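Local coordinates for protein tetraacyldisaccharide 4'-kinase (Aquifex aeolicus, PDB 4EHX) that probably transfers the gamma-phosphate of ATP to the 4'-position of a tetraacyldisaccharide 1-phosphate, the kinase step that forms lipid IVA, at residues A[36-41]-A[144-149]; A[57-62]-A[134-139]; A[67-72]-A[109-114]; A[73-78]-A[98-103]; A[85-90]-A[128-133]. All coordinates share one frame; numbering follows the deposited sequence.

Interaction 1 (A[36-41]-A[144-149])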
# COMPACT_ATOMS: atom_id res chain seq x y z
N VAL A 36 2.85 15.40 -16.45
CA VAL A 36 3.76 15.59 -15.32
C VAL A 36 4.36 14.23 -14.98
O VAL A 36 3.86 13.22 -15.44
CB VAL A 36 3.05 16.18 -14.06
CG1 VAL A 36 2.49 17.56 -14.36
CG2 VAL A 36 1.94 15.24 -13.55
N PRO A 37 5.42 14.20 -14.17
CA PRO A 37 6.06 12.93 -13.79
C PRO A 37 5.14 11.97 -13.03
O PRO A 37 4.27 12.38 -12.24
CB PRO A 37 7.23 13.38 -12.90
CG PRO A 37 7.53 14.79 -13.35
CD PRO A 37 6.17 15.37 -13.66
N VAL A 38 5.32 10.68 -13.34
CA VAL A 38 4.56 9.60 -12.75
C VAL A 38 5.53 8.56 -12.20
O VAL A 38 6.40 8.04 -12.92
CB VAL A 38 3.64 8.92 -13.79
CG1 VAL A 38 2.93 7.72 -13.16
CG2 VAL A 38 2.63 9.94 -14.33
N ILE A 39 5.41 8.29 -10.91
CA ILE A 39 6.18 7.25 -10.27
C ILE A 39 5.21 6.14 -9.91
O ILE A 39 4.18 6.41 -9.30
CB ILE A 39 6.82 7.76 -8.98
CG1 ILE A 39 7.71 8.98 -9.26
CG2 ILE A 39 7.61 6.63 -8.28
CD1 ILE A 39 8.11 9.77 -7.99
N SER A 40 5.51 4.90 -10.28
CA SER A 40 4.63 3.81 -9.90
C SER A 40 5.25 3.03 -8.75
O SER A 40 6.45 2.76 -8.74
CB SER A 40 4.37 2.88 -11.09
OG SER A 40 3.52 1.81 -10.69
N VAL A 41 4.42 2.67 -7.78
CA VAL A 41 4.79 1.73 -6.74
C VAL A 41 3.95 0.50 -6.93
O VAL A 41 2.72 0.58 -7.07
CB VAL A 41 4.59 2.33 -5.31
CG1 VAL A 41 4.95 1.27 -4.24
CG2 VAL A 41 5.44 3.59 -5.16
N ARG A 144 -0.17 -1.05 -17.22
CA ARG A 144 0.83 -0.66 -18.22
C ARG A 144 0.33 0.38 -19.20
O ARG A 144 1.13 1.04 -19.87
CB ARG A 144 1.35 -1.90 -18.96
CG ARG A 144 2.06 -2.88 -18.03
CD ARG A 144 2.75 -4.01 -18.80
NE ARG A 144 3.87 -3.54 -19.63
CZ ARG A 144 4.58 -4.34 -20.42
NH1 ARG A 144 4.30 -5.64 -20.50
NH2 ARG A 144 5.57 -3.84 -21.16
N LYS A 145 -0.99 0.53 -19.27
CA LYS A 145 -1.60 1.55 -20.12
C LYS A 145 -1.15 2.96 -19.75
O LYS A 145 -1.23 3.87 -20.56
CB LYS A 145 -3.14 1.47 -20.06
CG LYS A 145 -3.86 2.40 -21.04
CD LYS A 145 -5.30 2.74 -20.61
CE LYS A 145 -6.12 1.52 -20.26
NZ LYS A 145 -7.61 1.81 -20.34
N LEU A 146 -0.69 3.16 -18.51
CA LEU A 146 -0.19 4.49 -18.12
C LEU A 146 1.32 4.51 -18.04
O LEU A 146 1.92 3.75 -17.27
CB LEU A 146 -0.81 4.97 -16.80
CG LEU A 146 -0.30 6.32 -16.24
CD1 LEU A 146 -0.53 7.46 -17.22
CD2 LEU A 146 -1.04 6.64 -14.90
N HIS A 147 1.94 5.38 -18.84
CA HIS A 147 3.39 5.53 -18.77
C HIS A 147 3.80 5.93 -17.36
O HIS A 147 3.16 6.80 -16.76
CB HIS A 147 3.91 6.61 -19.72
CG HIS A 147 5.37 6.90 -19.53
ND1 HIS A 147 6.36 6.04 -19.96
CD2 HIS A 147 6.01 7.92 -18.91
CE1 HIS A 147 7.54 6.52 -19.63
NE2 HIS A 147 7.36 7.67 -18.99
N ARG A 148 4.86 5.32 -16.84
CA ARG A 148 5.50 5.84 -15.62
C ARG A 148 6.96 6.16 -15.89
O ARG A 148 7.65 5.43 -16.60
CB ARG A 148 5.31 4.90 -14.40
CG ARG A 148 6.07 3.57 -14.40
CD ARG A 148 5.63 2.59 -15.51
NE ARG A 148 4.15 2.52 -15.60
CZ ARG A 148 3.37 1.80 -14.80
NH1 ARG A 148 3.90 1.02 -13.87
NH2 ARG A 148 2.05 1.83 -14.96
N ASP A 149 7.42 7.26 -15.33
CA ASP A 149 8.80 7.71 -15.49
C ASP A 149 9.77 6.99 -14.55
O ASP A 149 10.98 6.93 -14.81
CB ASP A 149 8.86 9.22 -15.26
CG ASP A 149 7.94 9.96 -16.21
OD1 ASP A 149 8.30 10.09 -17.41
OD2 ASP A 149 6.85 10.40 -15.76
O HOH W 1 4.71 11.18 -17.14
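Val38 and Asp149 hold each other by two hydrogen bonds. The backbone N of Val38 donates to Asp149 OD2 at 2.9 Å, meeting the anti lone pair of that oxygen, and Asp149 N returns a bond of 2.7 Å to Val38 O, in the carbonyl plane. A water bridges Asp149 OD2 and Val36 O. The other carboxylate oxygen, OD1, receives the in-plane NE2-H of His147 from above the carboxylate plane, 3.0 Å away.

The apolar contacts are lighter. CG1 of Val38 lies 3.9 Å from Arg148 CB, the two side chains crossing at a slant, and comes near Leu146 CD2 at 4.5 Å.

Arg148 folds back at chi2 and chi3, which brings NE and NH2 side-on to a single acceptor, Leu146 O, each at 3.0 Å and in the guanidinium plane. Its NH1 bonds to Asn151 and to the carbonyl of Gly140; Ser40 OG lies 3.3 Å from Arg148 NH1, but at an angle too poor for a hydrogen bond.

The loop before strand 150-156 is thus fastened to the start of strand 38-43 by the backbone N and the carboxylate of one residue, Asp149. With both its oxygens taking N-H donors, that carboxylate is probably kept ionised and fixed in rotation.

Interaction 2 (A[57-62]-A[134-139])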
# COMPACT_ATOMS: atom_id res chain seq x y z
N TYR A 57 6.35 6.66 2.62
CA TYR A 57 7.76 7.00 2.63
C TYR A 57 8.15 7.84 1.41
O TYR A 57 8.82 8.87 1.52
CB TYR A 57 8.59 5.72 2.70
CG TYR A 57 10.05 5.94 2.39
CD1 TYR A 57 10.93 6.39 3.37
CD2 TYR A 57 10.55 5.70 1.11
CE1 TYR A 57 12.27 6.59 3.08
CE2 TYR A 57 11.88 5.90 0.82
CZ TYR A 57 12.74 6.35 1.80
OH TYR A 57 14.06 6.55 1.48
N LEU A 58 7.70 7.40 0.24
CA LEU A 58 7.98 8.10 -1.01
C LEU A 58 7.33 9.48 -1.04
O LEU A 58 7.94 10.46 -1.46
CB LEU A 58 7.47 7.24 -2.19
CG LEU A 58 7.55 7.84 -3.59
CD1 LEU A 58 9.01 8.12 -3.94
CD2 LEU A 58 6.91 6.86 -4.60
N ALA A 59 6.08 9.57 -0.58
CA ALA A 59 5.41 10.86 -0.57
C ALA A 59 6.17 11.85 0.31
O ALA A 59 6.28 13.04 -0.01
CB ALA A 59 3.94 10.72 -0.11
N ASP A 60 6.74 11.34 1.41
CA ASP A 60 7.55 12.17 2.29
C ASP A 60 8.85 12.66 1.62
O ASP A 60 9.30 13.78 1.86
CB ASP A 60 7.89 11.44 3.60
CG ASP A 60 8.75 12.29 4.52
OD1 ASP A 60 8.17 13.18 5.18
OD2 ASP A 60 9.99 12.09 4.59
N LEU A 61 9.44 11.82 0.77
CA LEU A 61 10.63 12.25 0.04
C LEU A 61 10.27 13.42 -0.87
O LEU A 61 11.10 14.30 -1.13
CB LEU A 61 11.22 11.10 -0.80
CG LEU A 61 11.87 9.93 -0.06
CD1 LEU A 61 12.45 8.93 -1.05
CD2 LEU A 61 12.95 10.44 0.91
N LEU A 62 9.03 13.44 -1.33
CA LEU A 62 8.52 14.48 -2.24
C LEU A 62 7.73 15.57 -1.52
O LEU A 62 6.84 16.20 -2.12
CB LEU A 62 7.62 13.82 -3.29
CG LEU A 62 8.32 12.88 -4.27
CD1 LEU A 62 7.35 11.89 -4.91
CD2 LEU A 62 9.06 13.71 -5.35
N VAL A 134 3.40 15.96 -9.33
CA VAL A 134 3.86 14.58 -9.54
C VAL A 134 2.77 13.62 -9.10
O VAL A 134 2.02 13.91 -8.15
CB VAL A 134 5.18 14.30 -8.76
CG1 VAL A 134 5.01 14.59 -7.24
CG2 VAL A 134 5.67 12.86 -9.01
N PHE A 135 2.64 12.49 -9.80
CA PHE A 135 1.72 11.44 -9.40
C PHE A 135 2.46 10.22 -8.89
O PHE A 135 3.52 9.86 -9.38
CB PHE A 135 0.88 10.97 -10.59
CG PHE A 135 -0.09 11.98 -11.06
CD1 PHE A 135 -1.24 12.25 -10.33
CD2 PHE A 135 0.12 12.65 -12.26
CE1 PHE A 135 -2.17 13.19 -10.77
CE2 PHE A 135 -0.80 13.59 -12.72
CZ PHE A 135 -1.95 13.86 -11.97
N ILE A 136 1.87 9.57 -7.88
CA ILE A 136 2.36 8.27 -7.45
C ILE A 136 1.23 7.28 -7.71
O ILE A 136 0.10 7.49 -7.27
CB ILE A 136 2.71 8.26 -5.94
CG1 ILE A 136 3.89 9.19 -5.63
CG2 ILE A 136 3.00 6.84 -5.47
CD1 ILE A 136 4.02 9.49 -4.12
N LEU A 137 1.53 6.20 -8.43
CA LEU A 137 0.52 5.17 -8.58
C LEU A 137 0.71 4.24 -7.40
O LEU A 137 1.79 3.68 -7.20
CB LEU A 137 0.72 4.36 -9.88
CG LEU A 137 1.01 5.13 -11.17
CD1 LEU A 137 0.99 4.17 -12.38
CD2 LEU A 137 -0.01 6.25 -11.38
N ASP A 138 -0.32 4.09 -6.59
CA ASP A 138 -0.21 3.07 -5.58
C ASP A 138 -0.71 1.79 -6.26
O ASP A 138 -1.80 1.74 -6.83
CB ASP A 138 -0.92 3.42 -4.26
CG ASP A 138 -2.40 3.32 -4.36
OD1 ASP A 138 -2.90 3.33 -5.50
OD2 ASP A 138 -3.08 3.25 -3.31
N ASP A 139 0.12 0.78 -6.25
CA ASP A 139 -0.25 -0.46 -6.90
C ASP A 139 -0.41 -0.29 -8.42
O ASP A 139 -1.45 -0.61 -8.99
CB ASP A 139 -1.51 -1.04 -6.26
CG ASP A 139 -1.62 -2.52 -6.52
OD1 ASP A 139 -0.54 -3.14 -6.67
OD2 ASP A 139 -2.74 -3.06 -6.60
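In the nucleotide-binding core of this P-loop kinase, the helix that begins at the ATP-binding loop packs on the parallel strands, and here its last turn, in 57-62, lies over strand 134-138. The contact is wholly apolar and buried.

Ile136 carries most of it. With CG1 anti to its own carbonyl carbon (chi1 -66°) and CD1 extended beyond, the side chain reaches off the strand into the helix, and its CD1 meets three helix-side residues. Leu58 comes tip to tip with it: Leu58 CG is 3.9 Å from Ile136 CD1, while Leu58 CD2 also lies against Ile136 CG2 at 4.0 Å. One residue on, the methyl of Ala59 touches the same CD1 at 4.2 Å. Leu62, which has just left helical geometry, sends its CD1 to within 4.2 Å of Ile136 CD1, again end against end. Leu62 CD1 also reaches the strand's other inward residue, Val134, whose CG1 is 4.3 Å away.

Phe135 and Leu137, between and beyond these two, point to the other side of the strand. Ile310 of helix 303-312 also packs on Leu58 and Leu62, and Ile39 of the neighbouring strand 38-43 touches both leucines as well.

No hydrogen bond joins the two segments. What holds helix to strand is the end-to-end packing of branched carbon chains, at distances that mark ordinary close packing without strain, with the small Ala59 letting the isoleucine tip come up close to the helix backbone.

Interaction 3 (A[67-72]-A[109-114]); sequences VCILSR and PHVSVV
Val111, whose preceding carbonyl, His110 O, is joined through a water to Val67 N, lays its CG1 against Val67 CG1 at 3.6 Å, the two valines set at a slant. A chi1 of 176° in both turns these methyls to each other, and Val111 CG1 also touches Ile69 CG1 at 3.7 Å.

At Ser112 the strands begin to exchange backbone bonds. Its N donates to Val67 O, and its O accepts from Ile69 N at 2.7 Å. Its CB lies beside Cys68 SG, while OG turns to the backbone N of Tyr87. Strands 67-71 and 112-116 run parallel here, inner strands of the P-loop NTPase core: 67-71 is bonded along its other edge to 134-138, and 112-116 pairs antiparallel with 81-86.

Val113 sits on the face shared with Ile69, its CG2 meeting Ile69 CB at 4.1 Å. Val114 returns to the face of Cys68 and Leu70. Its N bonds to Ile69 O at 2.9 Å, and its O takes Ser71 N at 2.8 Å. CG2 of Val114 packs on Cys68 SG at 3.8 Å, and Leu70 runs alongside with CD2 4.1 Å from Val114 CB, pointing the same way.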
# COMPACT_ATOMS: atom_id res chain seq x y z
N VAL A 67 1.81 16.60 -4.48
CA VAL A 67 1.72 15.16 -4.81
C VAL A 67 0.27 14.69 -4.88
O VAL A 67 -0.57 15.08 -4.05
CB VAL A 67 2.44 14.33 -3.72
CG1 VAL A 67 2.28 12.81 -3.96
CG2 VAL A 67 3.92 14.75 -3.61
N CYS A 68 -0.03 13.84 -5.85
CA CYS A 68 -1.33 13.21 -5.91
C CYS A 68 -1.15 11.72 -6.09
O CYS A 68 -0.44 11.28 -6.99
CB CYS A 68 -2.17 13.78 -7.05
SG CYS A 68 -3.85 13.12 -7.16
N ILE A 69 -1.82 10.94 -5.25
CA ILE A 69 -1.83 9.48 -5.41
C ILE A 69 -2.95 9.09 -6.37
O ILE A 69 -4.06 9.58 -6.24
CB ILE A 69 -2.14 8.77 -4.07
CG1 ILE A 69 -1.21 9.26 -2.96
CG2 ILE A 69 -2.12 7.23 -4.26
CD1 ILE A 69 0.24 9.05 -3.23
N LEU A 70 -2.65 8.21 -7.33
CA LEU A 70 -3.68 7.66 -8.19
C LEU A 70 -3.89 6.23 -7.75
O LEU A 70 -3.01 5.38 -7.96
CB LEU A 70 -3.26 7.70 -9.68
CG LEU A 70 -2.93 9.08 -10.25
CD1 LEU A 70 -2.52 8.96 -11.75
CD2 LEU A 70 -4.15 10.00 -10.10
N SER A 71 -5.03 6.00 -7.12
CA SER A 71 -5.37 4.69 -6.56
C SER A 71 -6.49 4.03 -7.39
O SER A 71 -7.30 4.72 -8.01
CB SER A 71 -5.82 4.89 -5.11
OG SER A 71 -5.71 3.70 -4.36
N ARG A 72 -6.53 2.70 -7.40
CA ARG A 72 -7.54 1.96 -8.15
C ARG A 72 -8.93 2.13 -7.59
O ARG A 72 -9.88 2.37 -8.34
CB ARG A 72 -7.22 0.46 -8.19
CG ARG A 72 -8.14 -0.32 -9.13
CD ARG A 72 -7.72 -1.78 -9.23
NE ARG A 72 -8.49 -2.50 -10.24
CZ ARG A 72 -8.30 -3.77 -10.57
NH1 ARG A 72 -9.05 -4.34 -11.51
NH2 ARG A 72 -7.36 -4.49 -9.96
N PRO A 109 -1.54 13.16 5.14
CA PRO A 109 -2.20 14.45 5.43
C PRO A 109 -1.85 15.66 4.53
O PRO A 109 -2.54 16.68 4.65
CB PRO A 109 -1.81 14.73 6.90
CG PRO A 109 -0.62 13.85 7.16
CD PRO A 109 -0.86 12.62 6.33
N HIS A 110 -0.84 15.59 3.68
CA HIS A 110 -0.53 16.73 2.79
C HIS A 110 -0.63 16.36 1.30
O HIS A 110 -0.20 17.11 0.42
CB HIS A 110 0.88 17.25 3.05
CG HIS A 110 1.16 17.49 4.50
ND1 HIS A 110 0.64 18.56 5.19
CD2 HIS A 110 1.88 16.77 5.41
CE1 HIS A 110 1.03 18.51 6.45
NE2 HIS A 110 1.78 17.43 6.61
N VAL A 111 -1.23 15.21 1.03
CA VAL A 111 -1.21 14.67 -0.33
C VAL A 111 -2.63 14.47 -0.85
O VAL A 111 -3.51 14.11 -0.08
CB VAL A 111 -0.45 13.33 -0.34
CG1 VAL A 111 -0.51 12.71 -1.71
CG2 VAL A 111 1.00 13.54 0.10
N SER A 112 -2.85 14.69 -2.15
CA SER A 112 -4.15 14.40 -2.74
C SER A 112 -4.27 12.91 -3.10
O SER A 112 -3.27 12.25 -3.34
CB SER A 112 -4.41 15.27 -3.98
OG SER A 112 -4.45 16.65 -3.65
N VAL A 113 -5.50 12.41 -3.11
CA VAL A 113 -5.77 11.02 -3.49
C VAL A 113 -6.95 10.99 -4.44
O VAL A 113 -8.01 11.58 -4.17
CB VAL A 113 -6.09 10.14 -2.27
CG1 VAL A 113 -6.44 8.70 -2.72
CG2 VAL A 113 -4.91 10.12 -1.31
N VAL A 114 -6.76 10.32 -5.56
CA VAL A 114 -7.81 10.16 -6.54
C VAL A 114 -8.00 8.67 -6.81
O VAL A 114 -7.03 7.93 -6.97
CB VAL A 114 -7.46 10.93 -7.85
CG1 VAL A 114 -8.36 10.50 -9.00
CG2 VAL A 114 -7.53 12.44 -7.60
O HOH W 2 1.44 17.36 -1.72

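Interaction 4 (A[73-78]-A[98-103]); sequences GYKRKS and GDEPYL
Gly73 and Pro101 make a close apolar touch: CG of the proline ring rests 3.6 Å from Gly73 CA, at the first turn of helix 99-107. Beside it, Gly98, the N-cap residue of the helix, with positive phi and no side chain, brings its CA to 3.4 Å from Lys75 O. Arg76 lies next to the same glycine, its CB 4.4 Å from Gly98 N.

Glu100 bends at chi2 and turns its carboxylate toward the loop. OE1 lies 3.7 Å from Tyr74 N, too far for a bond, while OE2 stands over the aliphatic part of Lys75, 3.8 Å from CE. The two side chains cross at about a right angle. Lys75 NZ continues past, ending 5.0 Å from Glu100 OE2, too far for a salt bridge, though the opposite charges probably attract weakly.

The loop joins strand 67-71 to strand 81-86, and the contact sets it against the N-terminal end of the helix, near the predicted ATP site: the side chain of Glu100 is about 6 Å from that of Lys51.

Further out, NH2 of Arg76 binds the carbonyl of Gly80, and Pro101 and Arg76 both lean on Ala115 of strand 112-116. On the helix, Tyr102 bonds to Gln286 and meets Trp94 edge-to-face.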
# COMPACT_ATOMS: atom_id res chain seq x y z
N GLY A 73 -9.05 1.99 -6.27
CA GLY A 73 -10.36 1.97 -5.64
C GLY A 73 -11.21 0.84 -6.19
O GLY A 73 -12.29 1.08 -6.73
N TYR A 74 -10.72 -0.39 -6.07
CA TYR A 74 -11.39 -1.55 -6.66
C TYR A 74 -12.88 -1.62 -6.32
O TYR A 74 -13.73 -1.60 -7.22
CB TYR A 74 -10.67 -2.85 -6.23
CG TYR A 74 -11.21 -4.10 -6.90
CD1 TYR A 74 -11.39 -4.16 -8.27
CD2 TYR A 74 -11.52 -5.23 -6.14
CE1 TYR A 74 -11.87 -5.31 -8.88
CE2 TYR A 74 -12.00 -6.38 -6.75
CZ TYR A 74 -12.17 -6.41 -8.12
OH TYR A 74 -12.66 -7.55 -8.72
N LYS A 75 -13.20 -1.70 -5.03
CA LYS A 75 -14.58 -1.78 -4.59
C LYS A 75 -15.05 -0.49 -3.92
O LYS A 75 -14.66 -0.19 -2.79
CB LYS A 75 -14.77 -2.96 -3.63
CG LYS A 75 -13.98 -2.84 -2.34
CD LYS A 75 -14.23 -4.03 -1.43
CE LYS A 75 -13.44 -3.90 -0.13
NZ LYS A 75 -13.66 -5.06 0.77
N ARG A 76 -15.88 0.27 -4.63
CA ARG A 76 -16.38 1.55 -4.12
C ARG A 76 -17.90 1.66 -4.22
O ARG A 76 -18.55 0.89 -4.93
CB ARG A 76 -15.73 2.71 -4.88
CG ARG A 76 -14.33 2.43 -5.36
CD ARG A 76 -13.51 3.70 -5.50
NE ARG A 76 -14.09 4.67 -6.42
CZ ARG A 76 -13.81 4.74 -7.72
NH1 ARG A 76 -12.95 3.89 -8.27
NH2 ARG A 76 -14.39 5.67 -8.47
N LYS A 77 -18.46 2.63 -3.50
CA LYS A 77 -19.89 2.95 -3.57
C LYS A 77 -20.15 3.94 -4.69
O LYS A 77 -21.29 4.32 -4.96
CB LYS A 77 -20.39 3.52 -2.23
CG LYS A 77 -21.87 3.90 -2.23
CD LYS A 77 -22.30 4.55 -0.92
CE LYS A 77 -22.21 3.58 0.25
NZ LYS A 77 -22.84 4.14 1.47
N SER A 78 -19.07 4.37 -5.34
CA SER A 78 -19.16 5.26 -6.50
C SER A 78 -18.11 4.84 -7.52
O SER A 78 -17.06 4.30 -7.16
CB SER A 78 -18.94 6.71 -6.09
OG SER A 78 -17.62 6.92 -5.62
N GLY A 98 -14.04 3.64 -0.97
CA GLY A 98 -13.43 2.33 -0.82
C GLY A 98 -12.42 2.39 0.30
O GLY A 98 -11.80 3.43 0.52
N ASP A 99 -12.26 1.29 1.03
CA ASP A 99 -11.37 1.27 2.19
C ASP A 99 -9.92 1.64 1.86
O ASP A 99 -9.25 2.27 2.67
CB ASP A 99 -11.41 -0.10 2.88
CG ASP A 99 -12.63 -0.27 3.77
OD1 ASP A 99 -13.59 0.52 3.64
OD2 ASP A 99 -12.61 -1.20 4.60
N GLU A 100 -9.45 1.24 0.68
CA GLU A 100 -8.04 1.42 0.32
C GLU A 100 -7.62 2.87 0.04
O GLU A 100 -6.64 3.37 0.61
CB GLU A 100 -7.67 0.53 -0.89
CG GLU A 100 -8.29 -0.87 -0.87
CD GLU A 100 -9.77 -0.89 -1.27
OE1 GLU A 100 -10.10 -0.45 -2.40
OE2 GLU A 100 -10.60 -1.35 -0.46
N PRO A 101 -8.33 3.54 -0.89
CA PRO A 101 -7.97 4.95 -1.11
C PRO A 101 -8.23 5.79 0.15
O PRO A 101 -7.49 6.73 0.41
CB PRO A 101 -8.92 5.38 -2.24
CG PRO A 101 -9.29 4.09 -2.94
CD PRO A 101 -9.39 3.09 -1.81
N TYR A 102 -9.28 5.46 0.90
CA TYR A 102 -9.60 6.24 2.10
C TYR A 102 -8.48 6.10 3.13
O TYR A 102 -8.00 7.10 3.68
CB TYR A 102 -10.95 5.84 2.71
CG TYR A 102 -11.36 6.73 3.87
CD1 TYR A 102 -10.86 6.51 5.16
CD2 TYR A 102 -12.21 7.82 3.68
CE1 TYR A 102 -11.23 7.33 6.23
CE2 TYR A 102 -12.57 8.65 4.74
CZ TYR A 102 -12.08 8.40 6.00
OH TYR A 102 -12.44 9.22 7.05
N LEU A 103 -8.05 4.87 3.38
CA LEU A 103 -6.93 4.66 4.29
C LEU A 103 -5.68 5.39 3.83
O LEU A 103 -5.00 6.06 4.61
CB LEU A 103 -6.65 3.16 4.46
CG LEU A 103 -5.42 2.79 5.29
CD1 LEU A 103 -5.45 3.43 6.69
CD2 LEU A 103 -5.28 1.26 5.38

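Interaction 5 (A[85-90]-A[128-133]); sequences SEYGNL and EKLSPE
Tyr87, with CG anti to its carbonyl carbon (chi1 -61°), swings its ring toward the C-terminal part of helix 119-130, where Leu130 has the same setting (chi1 -58°), and the two side chains pass one another, running opposite ways. The phenol OH donates to Leu130 O at 2.6 Å, the oxygen lying at the ring edge near its plane and the donor tilted 35° from the carbonyl plane. Ring atom CE2 of Tyr87 lies 4.2 Å from Leu130 CB, and its OH comes to 3.6 Å from Pro132 CA.

Glu86, its carbon chain extended, crosses Leu130 obliquely, with CG 3.7 Å from Leu130 CD2. Its OE2 accepts a hydrogen bond from a water at 2.7 Å, and that water also makes a weak bond to Lys129 O.

Tyr87 lies in a type I' turn from Glu86 to Asn89, which reverses strand 81-86 into strand 89-90. Arg66 also binds Leu130 O through NH2, so this carbonyl has two donors. The hairpin is thus pinned beside helix 119-130, with Leu130 tucked against Ser112 and Val114 of strand 112-116, and Leu90, on the second strand of the hairpin, lies against helix 99-107.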
# COMPACT_ATOMS: atom_id res chain seq x y z
N SER A 85 -9.31 12.85 -1.66
CA SER A 85 -8.74 13.82 -0.74
C SER A 85 -8.06 14.93 -1.50
O SER A 85 -7.41 14.68 -2.50
CB SER A 85 -7.71 13.13 0.16
OG SER A 85 -7.04 14.08 0.97
N GLU A 86 -8.19 16.16 -1.01
CA GLU A 86 -7.50 17.29 -1.60
C GLU A 86 -6.41 17.75 -0.65
O GLU A 86 -6.68 18.42 0.36
CB GLU A 86 -8.49 18.42 -1.90
CG GLU A 86 -7.82 19.71 -2.36
CD GLU A 86 -8.83 20.83 -2.60
OE1 GLU A 86 -9.75 20.99 -1.77
OE2 GLU A 86 -8.69 21.54 -3.63
N TYR A 87 -5.18 17.36 -0.95
CA TYR A 87 -4.03 17.69 -0.12
C TYR A 87 -4.27 17.46 1.37
O TYR A 87 -4.02 18.33 2.20
CB TYR A 87 -3.55 19.12 -0.42
CG TYR A 87 -3.12 19.19 -1.87
CD1 TYR A 87 -1.98 18.52 -2.29
CD2 TYR A 87 -3.90 19.84 -2.82
CE1 TYR A 87 -1.59 18.52 -3.63
CE2 TYR A 87 -3.53 19.86 -4.16
CZ TYR A 87 -2.36 19.20 -4.55
OH TYR A 87 -1.97 19.21 -5.86
N GLY A 88 -4.75 16.26 1.70
CA GLY A 88 -4.91 15.87 3.09
C GLY A 88 -6.34 15.94 3.55
O GLY A 88 -6.71 15.25 4.49
N ASN A 89 -7.15 16.77 2.90
CA ASN A 89 -8.54 16.95 3.32
C ASN A 89 -9.49 15.95 2.66
O ASN A 89 -9.76 16.04 1.46
CB ASN A 89 -9.02 18.38 3.04
CG ASN A 89 -8.27 19.42 3.86
OD1 ASN A 89 -7.82 19.15 4.97
ND2 ASN A 89 -8.14 20.62 3.31
N LEU A 90 -9.99 14.99 3.43
CA LEU A 90 -10.93 14.00 2.91
C LEU A 90 -12.20 14.67 2.39
O LEU A 90 -12.74 15.59 3.01
CB LEU A 90 -11.26 12.94 3.98
CG LEU A 90 -10.34 11.71 4.01
CD1 LEU A 90 -10.48 10.86 2.73
CD2 LEU A 90 -8.89 12.11 4.22
N GLU A 128 -6.78 18.86 -13.70
CA GLU A 128 -7.79 19.90 -13.84
C GLU A 128 -8.14 20.55 -12.50
O GLU A 128 -8.22 21.77 -12.41
CB GLU A 128 -9.04 19.29 -14.48
CG GLU A 128 -10.21 20.25 -14.64
CD GLU A 128 -11.40 19.59 -15.30
OE1 GLU A 128 -11.35 18.36 -15.52
OE2 GLU A 128 -12.38 20.29 -15.61
N LYS A 129 -8.32 19.74 -11.46
CA LYS A 129 -8.86 20.23 -10.20
C LYS A 129 -7.83 20.48 -9.11
O LYS A 129 -8.08 21.25 -8.19
CB LYS A 129 -9.91 19.25 -9.65
CG LYS A 129 -11.06 18.93 -10.60
CD LYS A 129 -11.89 20.15 -10.91
CE LYS A 129 -13.09 19.79 -11.78
NZ LYS A 129 -13.83 21.01 -12.23
N LEU A 130 -6.68 19.81 -9.18
CA LEU A 130 -5.74 19.82 -8.06
C LEU A 130 -4.34 20.36 -8.40
O LEU A 130 -3.50 20.52 -7.52
CB LEU A 130 -5.60 18.40 -7.49
CG LEU A 130 -6.87 17.68 -7.00
CD1 LEU A 130 -6.62 16.18 -6.81
CD2 LEU A 130 -7.39 18.30 -5.71
N SER A 131 -4.11 20.60 -9.69
CA SER A 131 -2.78 20.93 -10.24
C SER A 131 -1.54 20.32 -9.55
O SER A 131 -0.63 21.03 -9.14
CB SER A 131 -2.62 22.45 -10.38
OG SER A 131 -2.81 23.09 -9.14
N PRO A 132 -1.49 18.99 -9.46
CA PRO A 132 -0.33 18.31 -8.89
C PRO A 132 0.95 18.48 -9.71
O PRO A 132 0.90 18.74 -10.91
CB PRO A 132 -0.76 16.84 -8.86
CG PRO A 132 -1.68 16.73 -10.03
CD PRO A 132 -2.41 18.04 -10.13
N GLU A 133 2.10 18.34 -9.05
CA GLU A 133 3.38 18.36 -9.74
C GLU A 133 3.91 16.96 -10.04
O GLU A 133 4.79 16.80 -10.87
CB GLU A 133 4.40 19.13 -8.91
CG GLU A 133 4.06 20.60 -8.86
CD GLU A 133 4.91 21.36 -7.87
OE1 GLU A 133 4.95 20.95 -6.69
OE2 GLU A 133 5.53 22.35 -8.27
O HOH W 3 -6.58 22.03 -5.32

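In the fold
From the N terminus, strand 38-43 comes first, and interaction 1 closes the longest loop, joining it to the segment before strand 150-156. The other four contacts lie within that span. Interaction 2 ties helix 51-61 to strand 134-138, the neighbour of 38-43, and encloses interactions 3, 4 and 5. Interaction 3 then pairs strand 67-71 with 112-116 and encloses interaction 4, which sets the loop after strand 67-71 against helix 99-107. Interaction 5 crosses both 3 and 4, because its hairpin 85-90 falls inside their loops while its partner 128-133 lies beyond them. Together they bind the parallel strands of the kinase core to their flanking helices and hairpin.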